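Local coordinates for Mll7089 protein (Mesorhizobium loti, PDB 2OZ8) that is of uncertain function but resembles mandelate racemase of the enolase superfamily, and probably binds magnesium and may act as a hydro-lyase, at residues P56-Q60 with Q61-S65; R79-A82 with L83-R86; H69-W72 with P73-G77; G119-L122 with H123-L126. All blocks are in the same frame, centred on the assembly; numbering follows the deposited sequence.

Contact 1: residues P56-Q60 with Q61-S65; sequences PLPDQ and QEIES
Ile63 has CG1 beside its own backbone N (chi1 -56°) and is extended beyond it, so that CD1 meets Leu57 CB at 3.9 Å; the two side chains cross at about a right angle. This is the N-terminal end of helix 60-70, which follows strand 45-52 in the N-terminal part of an enolase-superfamily fold. Asp59 holds the N-cap position, but its carboxylate makes no capping bond. OD1 turns instead to Arg362, in a salt bridge, and to the backbone N of Arg363. Glu62 CG, opposite its own backbone N (chi1 -169°), lies 3.6 Å from Pro58 CB; the bend at chi2 then turns the carboxylate away. Its OE2 goes on to a salt bridge with Arg363 of the second subunit. Pro58 CG also lies 4.0 Å from Ile63 CG1, and Ile63 packs on Ile10 of strand 5-17 and Ala34 of strand 27-40. The first helical bonds follow. Ile63 N gives a nearly straight bond to Asp59 O, and Glu64 N bonds Gln60 O at 3.0 Å. One turn on, Ser65 OG and Ser65 N reach Gln61 O from opposite faces of its carbonyl plane, OG at 3.1 Å.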
loop_
_atom_site.group_PDB
_atom_site.type_symbol
_atom_site.label_atom_id
_atom_site.label_comp_id
_atom_site.label_asym_id
_atom_site.label_seq_id
_atom_site.Cartn_x
_atom_site.Cartn_y
_atom_site.Cartn_z
ATOM N N PRO A 56 -30.621 33.593 -4.069
ATOM C CA PRO A 56 -30.425 34.754 -4.938
ATOM C C PRO A 56 -29.250 35.584 -4.429
ATOM O O PRO A 56 -28.784 35.380 -3.306
ATOM C CB PRO A 56 -31.743 35.554 -4.810
ATOM C CG PRO A 56 -32.561 34.843 -3.788
ATOM C CD PRO A 56 -31.775 33.741 -3.165
ATOM N N LEU A 57 -28.778 36.499 -5.269
ATOM C CA LEU A 57 -27.727 37.412 -4.874
ATOM C C LEU A 57 -28.251 38.451 -3.895
ATOM O O LEU A 57 -29.420 38.816 -3.950
ATOM C CB LEU A 57 -27.130 38.087 -6.111
ATOM C CG LEU A 57 -26.215 37.194 -6.934
ATOM C CD1 LEU A 57 -25.828 37.870 -8.219
ATOM C CD2 LEU A 57 -24.982 36.853 -6.119
ATOM N N PRO A 58 -27.397 38.945 -2.998
ATOM C CA PRO A 58 -27.882 40.102 -2.263
ATOM C C PRO A 58 -27.996 41.333 -3.202
ATOM O O PRO A 58 -27.775 41.206 -4.432
ATOM C CB PRO A 58 -26.813 40.311 -1.179
ATOM C CG PRO A 58 -25.586 39.705 -1.724
ATOM C CD PRO A 58 -26.034 38.562 -2.608
ATOM N N ASP A 59 -28.341 42.495 -2.637
ATOM C CA ASP A 59 -28.481 43.737 -3.426
ATOM C C ASP A 59 -27.181 44.129 -4.116
ATOM O O ASP A 59 -26.106 43.873 -3.588
ATOM C CB ASP A 59 -28.906 44.881 -2.529
ATOM C CG ASP A 59 -30.299 44.728 -2.016
ATOM O OD1 ASP A 59 -31.101 43.939 -2.571
ATOM O OD2 ASP A 59 -30.597 45.410 -1.022
ATOM N N GLN A 60 -27.291 44.742 -5.281
ATOM C CA GLN A 60 -26.140 45.236 -6.017
ATOM C C GLN A 60 -25.179 45.860 -5.021
ATOM O O GLN A 60 -23.999 45.586 -5.071
ATOM C CB GLN A 60 -26.578 46.283 -7.060
ATOM C CG GLN A 60 -25.662 46.518 -8.261
ATOM C CD GLN A 60 -26.439 47.023 -9.543
ATOM O OE1 GLN A 60 -27.261 46.276 -10.211
ATOM N NE2 GLN A 60 -26.151 48.292 -9.908
ATOM N N GLN A 61 -25.697 46.664 -4.096
ATOM C CA GLN A 61 -24.884 47.394 -3.146
ATOM C C GLN A 61 -24.145 46.464 -2.144
ATOM O O GLN A 61 -23.009 46.747 -1.740
ATOM C CB GLN A 61 -25.744 48.463 -2.414
ATOM C CG GLN A 61 -24.940 49.526 -1.609
ATOM C CD GLN A 61 -25.824 50.461 -0.730
ATOM O OE1 GLN A 61 -26.540 51.349 -1.225
ATOM N NE2 GLN A 61 -25.732 50.282 0.576
ATOM N N GLU A 62 -24.810 45.387 -1.717
ATOM C CA GLU A 62 -24.192 44.428 -0.834
ATOM C C GLU A 62 -23.007 43.745 -1.595
ATOM O O GLU A 62 -21.901 43.657 -1.060
ATOM C CB GLU A 62 -25.243 43.448 -0.297
ATOM C CG GLU A 62 -24.817 42.523 0.858
ATOM C CD GLU A 62 -24.027 43.208 2.032
ATOM O OE1 GLU A 62 -24.154 44.450 2.316
ATOM O OE2 GLU A 62 -23.253 42.468 2.675
ATOM N N ILE A 63 -23.233 43.348 -2.852
ATOM C CA ILE A 63 -22.203 42.767 -3.710
ATOM C C ILE A 63 -20.975 43.710 -3.862
ATOM O O ILE A 63 -19.808 43.286 -3.711
ATOM C CB ILE A 63 -22.780 42.415 -5.099
ATOM C CG1 ILE A 63 -23.996 41.483 -4.975
ATOM C CG2 ILE A 63 -21.724 41.742 -5.962
ATOM C CD1 ILE A 63 -24.725 41.151 -6.297
ATOM N N GLU A 64 -21.244 44.985 -4.147
ATOM C CA GLU A 64 -20.204 45.983 -4.294
ATOM C C GLU A 64 -19.384 46.181 -3.004
ATOM O O GLU A 64 -18.172 46.329 -3.063
ATOM C CB GLU A 64 -20.777 47.313 -4.813
ATOM C CG GLU A 64 -20.978 47.323 -6.303
ATOM C CD GLU A 64 -21.725 48.561 -6.888
ATOM O OE1 GLU A 64 -22.466 49.277 -6.164
ATOM O OE2 GLU A 64 -21.540 48.802 -8.127
ATOM N N SER A 65 -20.033 46.169 -1.849
ATOM C CA SER A 65 -19.332 46.393 -0.599
ATOM C C SER A 65 -18.458 45.211 -0.196
ATOM O O SER A 65 -17.378 45.388 0.331
ATOM C CB SER A 65 -20.323 46.742 0.497
ATOM O OG SER A 65 -20.925 48.009 0.172
#

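Contact 2: residues R79-A82 with L83-R86; sequences RAIA and LVHR
The short helix 80-83 and the type I beta turn from Leu83 to Arg86 that ends it make up this contact, with Ile81 and His85 touching one turn apart. Arg79 is the N-cap residue. Its carbonyl O takes the N-H of Leu83 at 3.1 Å, and Ala80 O takes that of Val84. At the next step the pattern changes. Ile81 O accepts a side-chain donor, His85 ND1, at 2.8 Å. The ring approaches almost in line with the carbonyl, yet the oxygen lies about 30° out of the ring plane and the bond is bent, 131° at the hydrogen. Ile81 and His85 run side by side, and Ile81 CD1 lies 4.0 Å from His85 CE1. With CG beside its own backbone N (chi1 -72°), the His85 ring is turned so that ND1 meets Ile81 O. His85 N bonds Ala82 O at 3.1 Å. CG2 of Val84 lies over one ring face, offset toward the rim. In the turn, Arg86 N closes onto Leu83 O, and Leu83 CD2 lies 3.8 Å above the plane of the Arg86 guanidinium, offset toward its rim.

His85 NE2 is hydrogen-bonded to His85 NE2 of the third subunit, and the two rings meet nearly parallel. Arg86 NE reaches Gly127 O of that subunit. Within the chain, Ala80, Ile81 and Val84 pack on helix 103-118 through Leu113, Ala114, Leu110 and Trp111, while Arg79 touches Leu3 and Ser4 just ahead of strand 5-17.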
loop_
_atom_site.group_PDB
_atom_site.type_symbol
_atom_site.label_atom_id
_atom_site.label_comp_id
_atom_site.label_asym_id
_atom_site.label_seq_id
_atom_site.Cartn_x
_atom_site.Cartn_y
_atom_site.Cartn_z
ATOM N N ARG A 79 -1.538 44.940 -12.861
ATOM C CA ARG A 79 -1.832 44.557 -14.215
ATOM C C ARG A 79 -2.521 43.183 -14.223
ATOM O O ARG A 79 -2.068 42.246 -13.568
ATOM C CB ARG A 79 -0.548 44.481 -14.996
ATOM C CG ARG A 79 0.090 45.818 -15.342
ATOM C CD ARG A 79 -0.430 46.469 -16.641
ATOM N NE ARG A 79 -0.459 45.571 -17.798
ATOM C CZ ARG A 79 0.538 45.423 -18.670
ATOM N NH1 ARG A 79 1.682 46.096 -18.550
ATOM N NH2 ARG A 79 0.385 44.609 -19.677
ATOM N N ALA A 80 -3.599 43.061 -14.976
ATOM C CA ALA A 80 -4.277 41.797 -15.129
ATOM C C ALA A 80 -3.294 40.632 -15.496
ATOM O O ALA A 80 -3.299 39.621 -14.810
ATOM C CB ALA A 80 -5.430 41.924 -16.129
ATOM N N ILE A 81 -2.431 40.811 -16.507
ATOM C CA ILE A 81 -1.516 39.761 -16.956
ATOM C C ILE A 81 -0.502 39.352 -15.880
ATOM O O ILE A 81 -0.015 38.218 -15.894
ATOM C CB ILE A 81 -0.834 40.097 -18.333
ATOM C CG1 ILE A 81 -0.150 38.864 -18.991
ATOM C CG2 ILE A 81 0.102 41.333 -18.244
ATOM C CD1 ILE A 81 -1.090 37.790 -19.602
ATOM N N ALA A 82 -0.208 40.235 -14.922
ATOM C CA ALA A 82 0.643 39.830 -13.807
ATOM C C ALA A 82 -0.150 38.993 -12.821
ATOM O O ALA A 82 0.322 37.991 -12.336
ATOM C CB ALA A 82 1.280 41.060 -13.094
ATOM N N LEU A 83 -1.366 39.417 -12.516
ATOM C CA LEU A 83 -2.134 38.793 -11.469
ATOM C C LEU A 83 -2.491 37.359 -11.792
ATOM O O LEU A 83 -2.483 36.537 -10.909
ATOM C CB LEU A 83 -3.405 39.598 -11.216
ATOM C CG LEU A 83 -3.213 40.926 -10.500
ATOM C CD1 LEU A 83 -4.522 41.677 -10.609
ATOM C CD2 LEU A 83 -2.874 40.738 -9.066
ATOM N N VAL A 84 -2.826 37.078 -13.048
ATOM C CA VAL A 84 -3.197 35.739 -13.480
ATOM C C VAL A 84 -2.020 34.750 -13.401
ATOM O O VAL A 84 -2.209 33.543 -13.544
ATOM C CB VAL A 84 -3.796 35.707 -14.963
ATOM C CG1 VAL A 84 -5.099 36.518 -15.055
ATOM C CG2 VAL A 84 -2.778 36.138 -15.992
ATOM N N HIS A 85 -0.806 35.252 -13.185
ATOM C CA HIS A 85 0.337 34.322 -13.070
ATOM C C HIS A 85 0.675 34.033 -11.649
ATOM O O HIS A 85 1.391 33.087 -11.382
ATOM C CB HIS A 85 1.578 34.790 -13.833
ATOM C CG HIS A 85 1.422 34.686 -15.307
ATOM N ND1 HIS A 85 1.320 35.787 -16.116
ATOM C CD2 HIS A 85 1.299 33.612 -16.118
ATOM C CE1 HIS A 85 1.160 35.396 -17.371
ATOM N NE2 HIS A 85 1.139 34.080 -17.399
ATOM N N ARG A 86 0.125 34.823 -10.737
ATOM C CA ARG A 86 0.481 34.672 -9.349
ATOM C C ARG A 86 0.233 33.252 -8.879
ATOM O O ARG A 86 -0.792 32.659 -9.209
ATOM C CB ARG A 86 -0.311 35.633 -8.476
ATOM C CG ARG A 86 0.209 35.685 -7.031
ATOM C CD ARG A 86 -0.209 37.037 -6.490
ATOM N NE ARG A 86 0.599 38.135 -7.022
ATOM C CZ ARG A 86 0.356 39.402 -6.770
ATOM N NH1 ARG A 86 -0.704 39.720 -6.033
ATOM N NH2 ARG A 86 1.172 40.337 -7.246
#

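Contact 3: residues H69-W72 with P73-G77; sequences HEVW and PSLKG
Trp72 and Lys76 meet one turn apart, the lysine chain lying across the indole at about a right angle. From CB of Trp72, which touches Pro73 CD at 3.7 Å, CG leaves opposite the backbone N (chi1 -170°) and carries the ring over the turn that follows. CE3 and CZ3 then meet CB of Leu75, CE3 at 3.8 Å. CE2 and CZ2 lie beneath CB of Lys76, which forms a CH-pi contact over the face, 4.1 Å from the centroid of the five-membered ring. NE1 comes to 3.6 Å from Lys76 CD. The ring also meets Phe8 of strand 5-17 edge-to-face. With an alanine here, Leu75 and Phe8 would probably lose their aromatic neighbour, and the lysine chain the flat surface it lies across.

Val71 packs its CG2 on Leu75 CD1 at 3.7 Å. Leu75 also packs on Phe67 and Leu5. Two carbonyls are each gripped twice. Val71 O takes Ser74 OG at 2.9 Å in the carbonyl plane, and Ser74 N also donates to it. Trp72 O takes Lys76 N at 2.9 Å and Leu75 N as well. The chi1 of Ser74 (69°) tucks OG between its own N and carbonyl carbon, and this turns the hydroxyl back to the Val71 carbonyl.

The bonds to Val71 O and Trp72 O hold a short, weakly bonded helical turn, about 72-75. It follows helix 60-70 and lays its apolar side on strand 5-17, as in the alpha+beta N-terminal domain of the enolase superfamily, where helices pack on an antiparallel sheet.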
loop_
_atom_site.group_PDB
_atom_site.type_symbol
_atom_site.label_atom_id
_atom_site.label_comp_id
_atom_site.label_asym_id
_atom_site.label_seq_id
_atom_site.Cartn_x
_atom_site.Cartn_y
_atom_site.Cartn_z
ATOM N N HIS A 69 -14.292 45.218 -0.130
ATOM C CA HIS A 69 -13.607 44.851 1.091
ATOM C C HIS A 69 -12.754 43.600 0.947
ATOM O O HIS A 69 -11.671 43.519 1.522
ATOM C CB HIS A 69 -14.605 44.676 2.249
ATOM C CG HIS A 69 -13.944 44.553 3.598
ATOM N ND1 HIS A 69 -13.720 43.335 4.215
ATOM C CD2 HIS A 69 -13.428 45.496 4.429
ATOM C CE1 HIS A 69 -13.118 43.536 5.377
ATOM N NE2 HIS A 69 -12.933 44.838 5.531
ATOM N N GLU A 70 -13.220 42.620 0.188
ATOM C CA GLU A 70 -12.581 41.305 0.225
ATOM C C GLU A 70 -11.591 41.029 -0.888
ATOM O O GLU A 70 -10.516 40.460 -0.637
ATOM C CB GLU A 70 -13.646 40.223 0.292
ATOM C CG GLU A 70 -14.459 40.378 1.568
ATOM C CD GLU A 70 -15.573 39.397 1.733
ATOM O OE1 GLU A 70 -15.651 38.402 0.955
ATOM O OE2 GLU A 70 -16.388 39.641 2.657
ATOM N N VAL A 71 -11.941 41.438 -2.111
ATOM C CA VAL A 71 -11.101 41.171 -3.250
ATOM C C VAL A 71 -10.416 42.379 -3.851
ATOM O O VAL A 71 -9.253 42.294 -4.243
ATOM C CB VAL A 71 -11.757 40.154 -4.299
ATOM C CG1 VAL A 71 -13.245 39.979 -4.105
ATOM C CG2 VAL A 71 -11.369 40.414 -5.708
ATOM N N TRP A 72 -11.090 43.518 -3.864
ATOM C CA TRP A 72 -10.535 44.712 -4.527
ATOM C C TRP A 72 -9.104 45.151 -4.121
ATOM O O TRP A 72 -8.325 45.521 -4.992
ATOM C CB TRP A 72 -11.527 45.877 -4.489
ATOM C CG TRP A 72 -11.107 47.030 -5.340
ATOM C CD1 TRP A 72 -10.972 48.317 -4.936
ATOM C CD2 TRP A 72 -10.769 47.013 -6.740
ATOM N NE1 TRP A 72 -10.563 49.101 -5.974
ATOM C CE2 TRP A 72 -10.426 48.329 -7.097
ATOM C CE3 TRP A 72 -10.742 46.024 -7.724
ATOM C CZ2 TRP A 72 -10.044 48.682 -8.387
ATOM C CZ3 TRP A 72 -10.357 46.392 -9.037
ATOM C CH2 TRP A 72 -10.022 47.703 -9.342
ATOM N N PRO A 73 -8.738 45.092 -2.807
ATOM C CA PRO A 73 -7.340 45.435 -2.440
ATOM C C PRO A 73 -6.266 44.601 -3.143
ATOM O O PRO A 73 -5.155 45.062 -3.360
ATOM C CB PRO A 73 -7.306 45.132 -0.937
ATOM C CG PRO A 73 -8.714 45.328 -0.494
ATOM C CD PRO A 73 -9.535 44.752 -1.607
ATOM N N SER A 74 -6.567 43.365 -3.494
ATOM C CA SER A 74 -5.548 42.564 -4.133
ATOM C C SER A 74 -5.495 42.829 -5.642
ATOM O O SER A 74 -4.558 42.399 -6.308
ATOM C CB SER A 74 -5.766 41.075 -3.840
ATOM O OG SER A 74 -6.935 40.615 -4.500
ATOM N N LEU A 75 -6.482 43.553 -6.179
ATOM C CA LEU A 75 -6.518 43.825 -7.613
ATOM C C LEU A 75 -6.082 45.240 -7.970
ATOM O O LEU A 75 -5.429 45.446 -9.006
ATOM C CB LEU A 75 -7.897 43.551 -8.201
ATOM C CG LEU A 75 -8.657 42.279 -7.832
ATOM C CD1 LEU A 75 -9.994 42.216 -8.633
ATOM C CD2 LEU A 75 -7.824 40.999 -8.027
ATOM N N LYS A 76 -6.419 46.213 -7.122
ATOM C CA LYS A 76 -6.205 47.616 -7.526
ATOM C C LYS A 76 -4.723 47.934 -7.833
ATOM O O LYS A 76 -3.821 47.522 -7.095
ATOM C CB LYS A 76 -6.796 48.610 -6.515
ATOM C CG LYS A 76 -6.595 50.086 -6.913
ATOM C CD LYS A 76 -7.532 51.080 -6.150
ATOM C CE LYS A 76 -7.182 51.245 -4.611
ATOM N NZ LYS A 76 -6.595 52.599 -4.229
ATOM N N GLY A 77 -4.486 48.651 -8.928
ATOM C CA GLY A 77 -3.142 49.142 -9.240
ATOM C C GLY A 77 -2.199 48.101 -9.817
ATOM O O GLY A 77 -1.020 48.389 -10.055
#

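Contact 4: residues G119-L122 with H123-L126; sequences GLPL and HVLL
Pro121, the N-cap residue of the short helix 122-125, accepts Leu125 N on its O at 3.3 Å, nearly straight (175°), and Val124 N only weakly. The chain arrives from helix 103-118, which ends in a Schellman motif at Gly119 (phi 72°), through an extended Leu120. The proline ring lies alongside Val124, Pro121 CG to Val124 CG2 at 4.0 Å, and its CB lies 3.9 Å from His123 CD2. Leu120 crosses Val124 at about a right angle, its CD2 4.2 Å from Val124 CG1. The His123 ring has Val124 CG2 over one face, offset toward the rim. Its ND1 is hydrogen-bonded to Ser128 OG, and the ring meets that of His305 on helix 304-309.

Further along, Leu122 has CG opposite its backbone N (chi1 -177°), which sends it along the helix to Leu125 and Leu126. CD1 of Leu122 reaches Leu125 CD2 at 4.2 Å. Trp111 of helix 103-118 packs on all three leucines, while Met306 and Ala309 touch Leu126. A serine in place of Leu126 is likely to open a gap between Leu122, Trp111 and helix 304-309 and leave a hydroxyl in apolar surroundings. Leu126 N bonds Leu122 O at 2.8 Å, and Leu126 CD1 rests 3.8 Å from Leu122 CG.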
loop_
_atom_site.group_PDB
_atom_site.type_symbol
_atom_site.label_atom_id
_atom_site.label_comp_id
_atom_site.label_asym_id
_atom_site.label_seq_id
_atom_site.Cartn_x
_atom_site.Cartn_y
_atom_site.Cartn_z
ATOM N N GLY A 119 -3.832 42.391 -26.872
ATOM C CA GLY A 119 -4.330 42.505 -28.257
ATOM C C GLY A 119 -4.570 41.140 -28.866
ATOM O O GLY A 119 -4.124 40.866 -29.993
ATOM N N LEU A 120 -5.233 40.265 -28.105
ATOM C CA LEU A 120 -5.436 38.892 -28.534
ATOM C C LEU A 120 -6.781 38.362 -28.066
ATOM O O LEU A 120 -7.289 38.788 -27.000
ATOM C CB LEU A 120 -4.327 37.952 -28.009
ATOM C CG LEU A 120 -2.859 38.105 -28.466
ATOM C CD1 LEU A 120 -1.886 37.259 -27.585
ATOM C CD2 LEU A 120 -2.701 37.746 -29.934
ATOM N N PRO A 121 -7.336 37.405 -28.846
ATOM C CA PRO A 121 -8.415 36.516 -28.386
ATOM C C PRO A 121 -7.894 35.643 -27.249
ATOM O O PRO A 121 -6.748 35.182 -27.307
ATOM C CB PRO A 121 -8.713 35.640 -29.604
ATOM C CG PRO A 121 -7.961 36.286 -30.817
ATOM C CD PRO A 121 -6.862 37.079 -30.215
ATOM N N LEU A 122 -8.714 35.418 -26.228
ATOM C CA LEU A 122 -8.271 34.614 -25.062
ATOM C C LEU A 122 -7.607 33.248 -25.374
ATOM O O LEU A 122 -6.508 32.966 -24.882
ATOM C CB LEU A 122 -9.378 34.497 -24.012
ATOM C CG LEU A 122 -9.004 33.736 -22.737
ATOM C CD1 LEU A 122 -7.819 34.398 -21.966
ATOM C CD2 LEU A 122 -10.207 33.627 -21.876
ATOM N N HIS A 123 -8.230 32.434 -26.215
ATOM C CA HIS A 123 -7.668 31.141 -26.589
ATOM C C HIS A 123 -6.254 31.174 -27.194
ATOM O O HIS A 123 -5.420 30.294 -26.895
ATOM C CB HIS A 123 -8.640 30.346 -27.477
ATOM C CG HIS A 123 -8.797 30.877 -28.862
ATOM N ND1 HIS A 123 -8.145 30.326 -29.955
ATOM C CD2 HIS A 123 -9.560 31.890 -29.349
ATOM C CE1 HIS A 123 -8.506 30.973 -31.051
ATOM N NE2 HIS A 123 -9.357 31.929 -30.711
ATOM N N VAL A 124 -5.986 32.161 -28.045
ATOM C CA VAL A 124 -4.639 32.319 -28.624
ATOM C C VAL A 124 -3.632 32.625 -27.493
ATOM O O VAL A 124 -2.584 31.996 -27.400
ATOM C CB VAL A 124 -4.595 33.419 -29.743
ATOM C CG1 VAL A 124 -3.165 33.607 -30.260
ATOM C CG2 VAL A 124 -5.605 33.088 -30.906
ATOM N N LEU A 125 -3.987 33.560 -26.621
ATOM C CA LEU A 125 -3.196 33.820 -25.413
ATOM C C LEU A 125 -3.031 32.518 -24.581
ATOM O O LEU A 125 -1.964 32.296 -23.972
ATOM C CB LEU A 125 -3.840 34.923 -24.561
ATOM C CG LEU A 125 -3.140 35.304 -23.255
ATOM C CD1 LEU A 125 -1.721 35.998 -23.450
ATOM C CD2 LEU A 125 -4.093 36.201 -22.408
ATOM N N LEU A 126 -4.071 31.672 -24.575
ATOM C CA LEU A 126 -4.005 30.396 -23.806
ATOM C C LEU A 126 -3.143 29.335 -24.489
ATOM O O LEU A 126 -2.960 28.257 -23.932
ATOM C CB LEU A 126 -5.391 29.853 -23.402
ATOM C CG LEU A 126 -6.169 30.772 -22.432
ATOM C CD1 LEU A 126 -7.548 30.237 -22.149
ATOM C CD2 LEU A 126 -5.352 31.106 -21.142
#

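Along the chain the order is contact 1, contact 3, contact 2, contact 4. Contacts 1 and 3 share helix 60-70, with centres about 17 Å apart, and both touch the second subunit. Contact 3 leads into contact 2, about 13 Å away between centres, where Leu83 CD2 lies 3.6 Å from Ser74 O. Contacts 2 and 4, about 15 Å apart between centres, lie on either end of the chain's path through helix 103-118, and Ile81 CD1 meets Leu125 CD1 at 4.3 Å. Both face the third subunit. Contacts 1 and 4 are farthest apart, about 31 Å between centres. The series thus runs from the antiparallel sheet toward the barrel, and its members take part in two different subunit interfaces.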